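Long-range contacts in putative uncharacterized protein (PDB 3F4S), which probably acts as a DsbA-type thiol-disulfide oxidoreductase, introducing disulfide bonds into folding proteins: residues I41-Y46 with M75-R80; R80-D85 with L167-V172. The protein carries 1 engineered substitution. All coordinates share one frame; numbering follows the deposited sequence.

Contact 1 (I41-Y46 with M75-R80)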
loop_
_atom_site.group_PDB
_atom_site.type_symbol
_atom_site.label_atom_id
_atom_site.label_comp_id
_atom_site.label_asym_id
_atom_site.label_seq_id
_atom_site.Cartn_x
_atom_site.Cartn_y
_atom_site.Cartn_z
ATOM N N ILE A 41 -13.718 6.204 -6.900
ATOM C CA ILE A 41 -13.262 4.823 -6.785
ATOM C C ILE A 41 -12.243 4.690 -5.661
ATOM O O ILE A 41 -11.499 5.627 -5.378
ATOM C CB ILE A 41 -12.639 4.323 -8.113
ATOM C CG1 ILE A 41 -13.656 4.463 -9.252
ATOM C CG2 ILE A 41 -12.139 2.878 -7.987
ATOM C CD1 ILE A 41 -14.989 3.786 -8.972
ATOM N N LEU A 42 -12.224 3.523 -5.023
ATOM C CA LEU A 42 -11.288 3.230 -3.944
ATOM C C LEU A 42 -10.450 2.003 -4.282
ATOM O O LEU A 42 -10.989 0.974 -4.684
ATOM C CB LEU A 42 -12.047 2.964 -2.643
ATOM C CG LEU A 42 -11.221 2.373 -1.494
ATOM C CD1 LEU A 42 -10.087 3.312 -1.119
ATOM C CD2 LEU A 42 -12.105 2.078 -0.283
ATOM N N MET A 43 -9.136 2.110 -4.111
ATOM C CA MET A 43 -8.251 0.954 -4.197
ATOM C C MET A 43 -7.501 0.787 -2.885
ATOM O O MET A 43 -6.846 1.717 -2.415
ATOM C CB MET A 43 -7.240 1.090 -5.341
ATOM C CG MET A 43 -6.090 0.076 -5.259
ATOM S SD MET A 43 -4.860 0.263 -6.561
ATOM C CE MET A 43 -5.786 -0.300 -7.983
ATOM N N ILE A 44 -7.609 -0.399 -2.295
ATOM C CA ILE A 44 -6.813 -0.761 -1.131
ATOM C C ILE A 44 -5.848 -1.842 -1.570
ATOM O O ILE A 44 -6.259 -2.841 -2.145
ATOM C CB ILE A 44 -7.698 -1.300 0.015
ATOM C CG1 ILE A 44 -8.650 -0.206 0.507
ATOM C CG2 ILE A 44 -6.835 -1.837 1.169
ATOM C CD1 ILE A 44 -9.756 -0.712 1.429
ATOM N N GLU A 45 -4.561 -1.625 -1.331
ATOM C CA GLU A 45 -3.544 -2.601 -1.675
ATOM C C GLU A 45 -2.853 -3.098 -0.412
ATOM O O GLU A 45 -2.429 -2.294 0.422
ATOM C CB GLU A 45 -2.493 -1.983 -2.608
ATOM C CG GLU A 45 -1.319 -2.916 -2.860
ATOM C CD GLU A 45 -0.207 -2.297 -3.711
ATOM O OE1 GLU A 45 -0.372 -1.161 -4.216
ATOM O OE2 GLU A 45 0.842 -2.955 -3.880
ATOM N N TYR A 46 -2.738 -4.417 -0.274
ATOM C CA TYR A 46 -1.857 -5.015 0.723
ATOM C C TYR A 46 -0.642 -5.601 0.017
ATOM O O TYR A 46 -0.781 -6.386 -0.924
ATOM C CB TYR A 46 -2.565 -6.138 1.478
ATOM C CG TYR A 46 -3.600 -5.691 2.481
ATOM C CD1 TYR A 46 -3.255 -5.462 3.812
ATOM C CD2 TYR A 46 -4.925 -5.513 2.104
ATOM C CE1 TYR A 46 -4.211 -5.066 4.745
ATOM C CE2 TYR A 46 -5.887 -5.115 3.024
ATOM C CZ TYR A 46 -5.523 -4.892 4.339
ATOM O OH TYR A 46 -6.477 -4.510 5.247
ATOM N N MET A 75 -9.633 8.161 -8.346
ATOM C CA MET A 75 -9.468 7.038 -7.431
ATOM C C MET A 75 -8.636 7.404 -6.210
ATOM O O MET A 75 -7.586 8.041 -6.328
ATOM C CB MET A 75 -8.813 5.863 -8.167
ATOM C CG MET A 75 -8.682 4.583 -7.346
ATOM S SD MET A 75 -8.087 3.200 -8.345
ATOM C CE MET A 75 -6.323 3.530 -8.354
ATOM N N LEU A 76 -9.127 6.994 -5.041
ATOM C CA LEU A 76 -8.398 7.109 -3.783
ATOM C C LEU A 76 -7.588 5.835 -3.556
ATOM O O LEU A 76 -8.123 4.732 -3.664
ATOM C CB LEU A 76 -9.381 7.307 -2.628
ATOM C CG LEU A 76 -8.822 7.264 -1.202
ATOM C CD1 LEU A 76 -7.790 8.357 -1.002
ATOM C CD2 LEU A 76 -9.944 7.380 -0.163
ATOM N N TYR A 77 -6.306 5.986 -3.238
ATOM C CA TYR A 77 -5.415 4.838 -3.058
ATOM C C TYR A 77 -4.966 4.702 -1.609
ATOM O O TYR A 77 -4.425 5.646 -1.022
ATOM C CB TYR A 77 -4.203 4.977 -3.982
ATOM C CG TYR A 77 -3.101 3.965 -3.783
ATOM C CD1 TYR A 77 -3.252 2.650 -4.206
ATOM C CD2 TYR A 77 -1.886 4.336 -3.207
ATOM C CE1 TYR A 77 -2.228 1.723 -4.044
ATOM C CE2 TYR A 77 -0.863 3.419 -3.033
ATOM C CZ TYR A 77 -1.034 2.114 -3.456
ATOM O OH TYR A 77 -0.010 1.202 -3.300
ATOM N N ILE A 78 -5.193 3.520 -1.042
ATOM C CA ILE A 78 -4.798 3.228 0.328
ATOM C C ILE A 78 -3.896 2.004 0.362
ATOM O O ILE A 78 -4.345 0.882 0.108
ATOM C CB ILE A 78 -6.020 2.966 1.224
ATOM C CG1 ILE A 78 -6.952 4.179 1.220
ATOM C CG2 ILE A 78 -5.572 2.602 2.638
ATOM C CD1 ILE A 78 -8.172 4.038 2.120
ATOM N N PHE A 79 -2.622 2.228 0.677
ATOM C CA PHE A 79 -1.643 1.157 0.786
ATOM C C PHE A 79 -1.585 0.707 2.235
ATOM O O PHE A 79 -1.457 1.537 3.141
ATOM C CB PHE A 79 -0.261 1.651 0.354
ATOM C CG PHE A 79 0.803 0.585 0.390
ATOM C CD1 PHE A 79 0.793 -0.448 -0.531
ATOM C CD2 PHE A 79 1.808 0.615 1.343
ATOM C CE1 PHE A 79 1.762 -1.433 -0.508
ATOM C CE2 PHE A 79 2.787 -0.369 1.374
ATOM C CZ PHE A 79 2.762 -1.398 0.443
ATOM N N ARG A 80 -1.679 -0.603 2.450
ATOM C CA ARG A 80 -1.564 -1.181 3.786
ATOM C C ARG A 80 -0.425 -2.190 3.812
ATOM O O ARG A 80 -0.273 -3.000 2.891
ATOM C CB ARG A 80 -2.883 -1.826 4.222
ATOM C CG ARG A 80 -3.992 -0.804 4.480
ATOM C CD ARG A 80 -5.325 -1.452 4.833
ATOM N NE ARG A 80 -6.378 -0.446 4.945
ATOM C CZ ARG A 80 -7.677 -0.723 4.923
ATOM N NH1 ARG A 80 -8.082 -1.982 4.796
ATOM N NH2 ARG A 80 -8.570 0.255 5.034
#

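Contact 2 (R80-D85 with L167-V172). Engineered in segment 167-172: Val172 (natural residue Thr).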
loop_
_atom_site.group_PDB
_atom_site.type_symbol
_atom_site.label_atom_id
_atom_site.label_comp_id
_atom_site.label_asym_id
_atom_site.label_seq_id
_atom_site.Cartn_x
_atom_site.Cartn_y
_atom_site.Cartn_z
ATOM N N ARG A 80 -1.679 -0.603 2.450
ATOM C CA ARG A 80 -1.564 -1.181 3.786
ATOM C C ARG A 80 -0.425 -2.190 3.812
ATOM O O ARG A 80 -0.273 -3.000 2.891
ATOM C CB ARG A 80 -2.883 -1.826 4.222
ATOM C CG ARG A 80 -3.992 -0.804 4.480
ATOM C CD ARG A 80 -5.325 -1.452 4.833
ATOM N NE ARG A 80 -6.378 -0.446 4.945
ATOM C CZ ARG A 80 -7.677 -0.723 4.923
ATOM N NH1 ARG A 80 -8.082 -1.982 4.796
ATOM N NH2 ARG A 80 -8.570 0.255 5.034
ATOM N N HIS A 81 0.391 -2.122 4.857
ATOM C CA HIS A 81 1.570 -2.975 4.958
ATOM C C HIS A 81 1.188 -4.433 5.222
ATOM O O HIS A 81 0.196 -4.726 5.907
ATOM C CB HIS A 81 2.497 -2.479 6.073
ATOM C CG HIS A 81 3.202 -1.195 5.749
ATOM N ND1 HIS A 81 4.100 -1.083 4.709
ATOM C CD2 HIS A 81 3.147 0.027 6.333
ATOM C CE1 HIS A 81 4.568 0.152 4.663
ATOM N NE2 HIS A 81 4.007 0.846 5.638
ATOM N N PHE A 82 1.978 -5.344 4.668
ATOM C CA PHE A 82 1.818 -6.765 4.935
ATOM C C PHE A 82 3.212 -7.372 4.976
ATOM O O PHE A 82 3.610 -8.087 4.053
ATOM C CB PHE A 82 0.993 -7.421 3.827
ATOM C CG PHE A 82 0.357 -8.723 4.231
ATOM C CD1 PHE A 82 -0.932 -8.748 4.741
ATOM C CD2 PHE A 82 1.045 -9.920 4.102
ATOM C CE1 PHE A 82 -1.533 -9.946 5.110
ATOM C CE2 PHE A 82 0.454 -11.125 4.470
ATOM C CZ PHE A 82 -0.839 -11.137 4.976
ATOM N N PRO A 83 3.977 -7.081 6.041
ATOM C CA PRO A 83 5.370 -7.540 6.009
ATOM C C PRO A 83 5.497 -9.023 6.309
ATOM O O PRO A 83 4.672 -9.593 7.029
ATOM C CB PRO A 83 6.047 -6.687 7.089
ATOM C CG PRO A 83 5.132 -5.502 7.260
ATOM C CD PRO A 83 3.760 -6.069 7.087
ATOM N N LEU A 84 6.521 -9.632 5.719
ATOM C CA LEU A 84 6.707 -11.078 5.797
ATOM C C LEU A 84 8.076 -11.473 6.332
ATOM O O LEU A 84 8.374 -12.665 6.472
ATOM C CB LEU A 84 6.496 -11.710 4.420
ATOM C CG LEU A 84 5.072 -11.579 3.883
ATOM C CD1 LEU A 84 5.010 -12.088 2.465
ATOM C CD2 LEU A 84 4.084 -12.331 4.772
ATOM N N ASP A 85 8.907 -10.481 6.626
ATOM C CA ASP A 85 10.263 -10.763 7.077
ATOM C C ASP A 85 10.814 -9.581 7.865
ATOM O O ASP A 85 10.141 -8.548 8.020
ATOM C CB ASP A 85 11.155 -11.079 5.876
ATOM C CG ASP A 85 11.065 -10.014 4.806
ATOM O OD1 ASP A 85 11.165 -8.838 5.151
ATOM O OD2 ASP A 85 10.885 -10.340 3.624
ATOM N N LEU A 167 -9.979 -10.971 5.810
ATOM C CA LEU A 167 -9.955 -10.858 4.358
ATOM C C LEU A 167 -9.339 -12.077 3.674
ATOM O O LEU A 167 -9.321 -12.160 2.448
ATOM C CB LEU A 167 -9.239 -9.574 3.931
ATOM C CG LEU A 167 -9.867 -8.271 4.428
ATOM C CD1 LEU A 167 -8.957 -7.083 4.139
ATOM C CD2 LEU A 167 -11.233 -8.078 3.802
ATOM N N GLY A 168 -8.839 -13.020 4.467
ATOM C CA GLY A 168 -8.293 -14.257 3.936
ATOM C C GLY A 168 -7.019 -14.104 3.122
ATOM O O GLY A 168 -6.765 -14.879 2.198
ATOM N N ILE A 169 -6.203 -13.114 3.465
ATOM C CA ILE A 169 -4.979 -12.872 2.713
ATOM C C ILE A 169 -3.882 -13.878 3.056
ATOM O O ILE A 169 -3.510 -14.043 4.219
ATOM C CB ILE A 169 -4.461 -11.436 2.911
ATOM C CG1 ILE A 169 -5.541 -10.435 2.499
ATOM C CG2 ILE A 169 -3.185 -11.212 2.108
ATOM C CD1 ILE A 169 -5.083 -8.997 2.545
ATOM N N THR A 170 -3.373 -14.557 2.033
ATOM C CA THR A 170 -2.251 -15.470 2.214
ATOM C C THR A 170 -1.045 -14.983 1.422
ATOM O O THR A 170 0.037 -14.780 1.980
ATOM C CB THR A 170 -2.612 -16.909 1.803
ATOM O OG1 THR A 170 -2.971 -16.936 0.418
ATOM C CG2 THR A 170 -3.790 -17.415 2.633
ATOM N N ALA A 171 -1.238 -14.775 0.125
ATOM C CA ALA A 171 -0.170 -14.289 -0.737
ATOM C C ALA A 171 -0.369 -12.821 -1.086
ATOM O O ALA A 171 -1.486 -12.313 -1.065
ATOM C CB ALA A 171 -0.099 -15.117 -2.003
ATOM N N VAL A 172 0.726 -12.142 -1.407
ATOM C CA VAL A 172 0.666 -10.745 -1.806
ATOM C C VAL A 172 1.295 -10.587 -3.190
ATOM O O VAL A 172 2.105 -11.421 -3.604
ATOM C CB VAL A 172 1.358 -9.827 -0.762
ATOM C CG1 VAL A 172 0.415 -9.547 0.398
ATOM C CG2 VAL A 172 2.664 -10.454 -0.265
#

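Contact 1 (I41-Y46 with M75-R80)
Arg80 and Tyr46 meet at the C-terminal end of this parallel pair: Arg80 CB sits over one face of the Tyr46 ring, 3.9 Å from its centroid. The arginine chain then runs extended along the ring to the phenol, and Arg80 NH1, in the guanidinium plane, donates to Tyr46 OH at 3.0 Å. Ile44 CG2 packs on one face of that guanidinium, which also forms a salt bridge with Asp31. On the opposite side of the sheet the Tyr77 ring is met at its edge by Glu45 OE1 and by Met43 SD, 4.9 Å from the centroid, a Met-aromatic contact. Glu45 reaches there with CG anti to the backbone N (chi1 173°) and an extended chain. Tyr77 OH gives its proton to Glu45 OE1 at 2.6 Å, from above the carboxylate plane, while OE2 binds His58; two bonds thus fix the rotation of this buried carboxylate, which lies at the edge of the Phe79 ring. Five backbone hydrogen bonds, from Leu76 N to Ile41 O (2.8 Å) through Arg80 N to Glu45 O (2.7 Å), zip the strands together. These are central strands of the thioredoxin-fold sheet: strand 174-179 flanks 41-47 on its other side, helices 62-70 and 199-216 cover the Met43 and Met75 face, and the loop carrying Pro27 and Asp31 touches the Ile78 and Arg80 face.

Contact 2 (R80-D85 with L167-V172)
Phe82 is the bump of this contact, its ring reaching into an angle between Ile169 and Val172 in the loop that follows helix 150-167. The two branched side chains take different parts of the ring. Ile169 CG2 meets the far end, 3.7 Å from Phe82 CE1, whereas Val172 CG1, in the conformer described, lies nearer the root, 3.8 Å from Phe82 CD2. Both approach the ring obliquely. With CG swung anti to the backbone N, chi1 -159° lays the Phe82 ring against both residues, and it and the Ile169 side chain lie alongside each other, pointing opposite ways. Val172, an engineered residue replacing the natural threonine, also uses its second methyl in this conformer: CG2 meets Leu84 CD1 tip to tip at 4.0 Å, on the more exposed side. Its two branches bridge Phe82 and Leu84. Lys160 and Ile164 of helix 150-167 and Tyr46 of strand 41-47 also line the hollow. Apolar packing thus joins the exit of strand 75-81 to the loop leading into strand 174-179. Val172 also touches the Cys51-Cys54 pair, probably the redox site as in other DsbA proteins, consistent with the loop that in thioredoxin-fold oxidoreductases carries a cis-proline beside the CxxC motif.

Overall arrangement
Contacts 1 and 2 have centres about 15 Å apart and follow in series along the chain, with Arg80 shared between them. Contact 1 joins neighbouring strands 41-47 and 75-81 inside the sheet; contact 2 begins where strand 75-81 leaves it and fastens the outgoing chain to the loop ahead of strand 174-179. Tyr46 links them directly: Tyr46 CD2 lies 3.5 Å from Ile169 CD1, and its backbone O lies near Val172 CG1. The 81 residues between the segments of contact 2 are mostly helical, consistent with the helical insertion of DsbA proteins. Together the contacts tie the sheet core to the loop beside the Cys51-Cys54 disulfide.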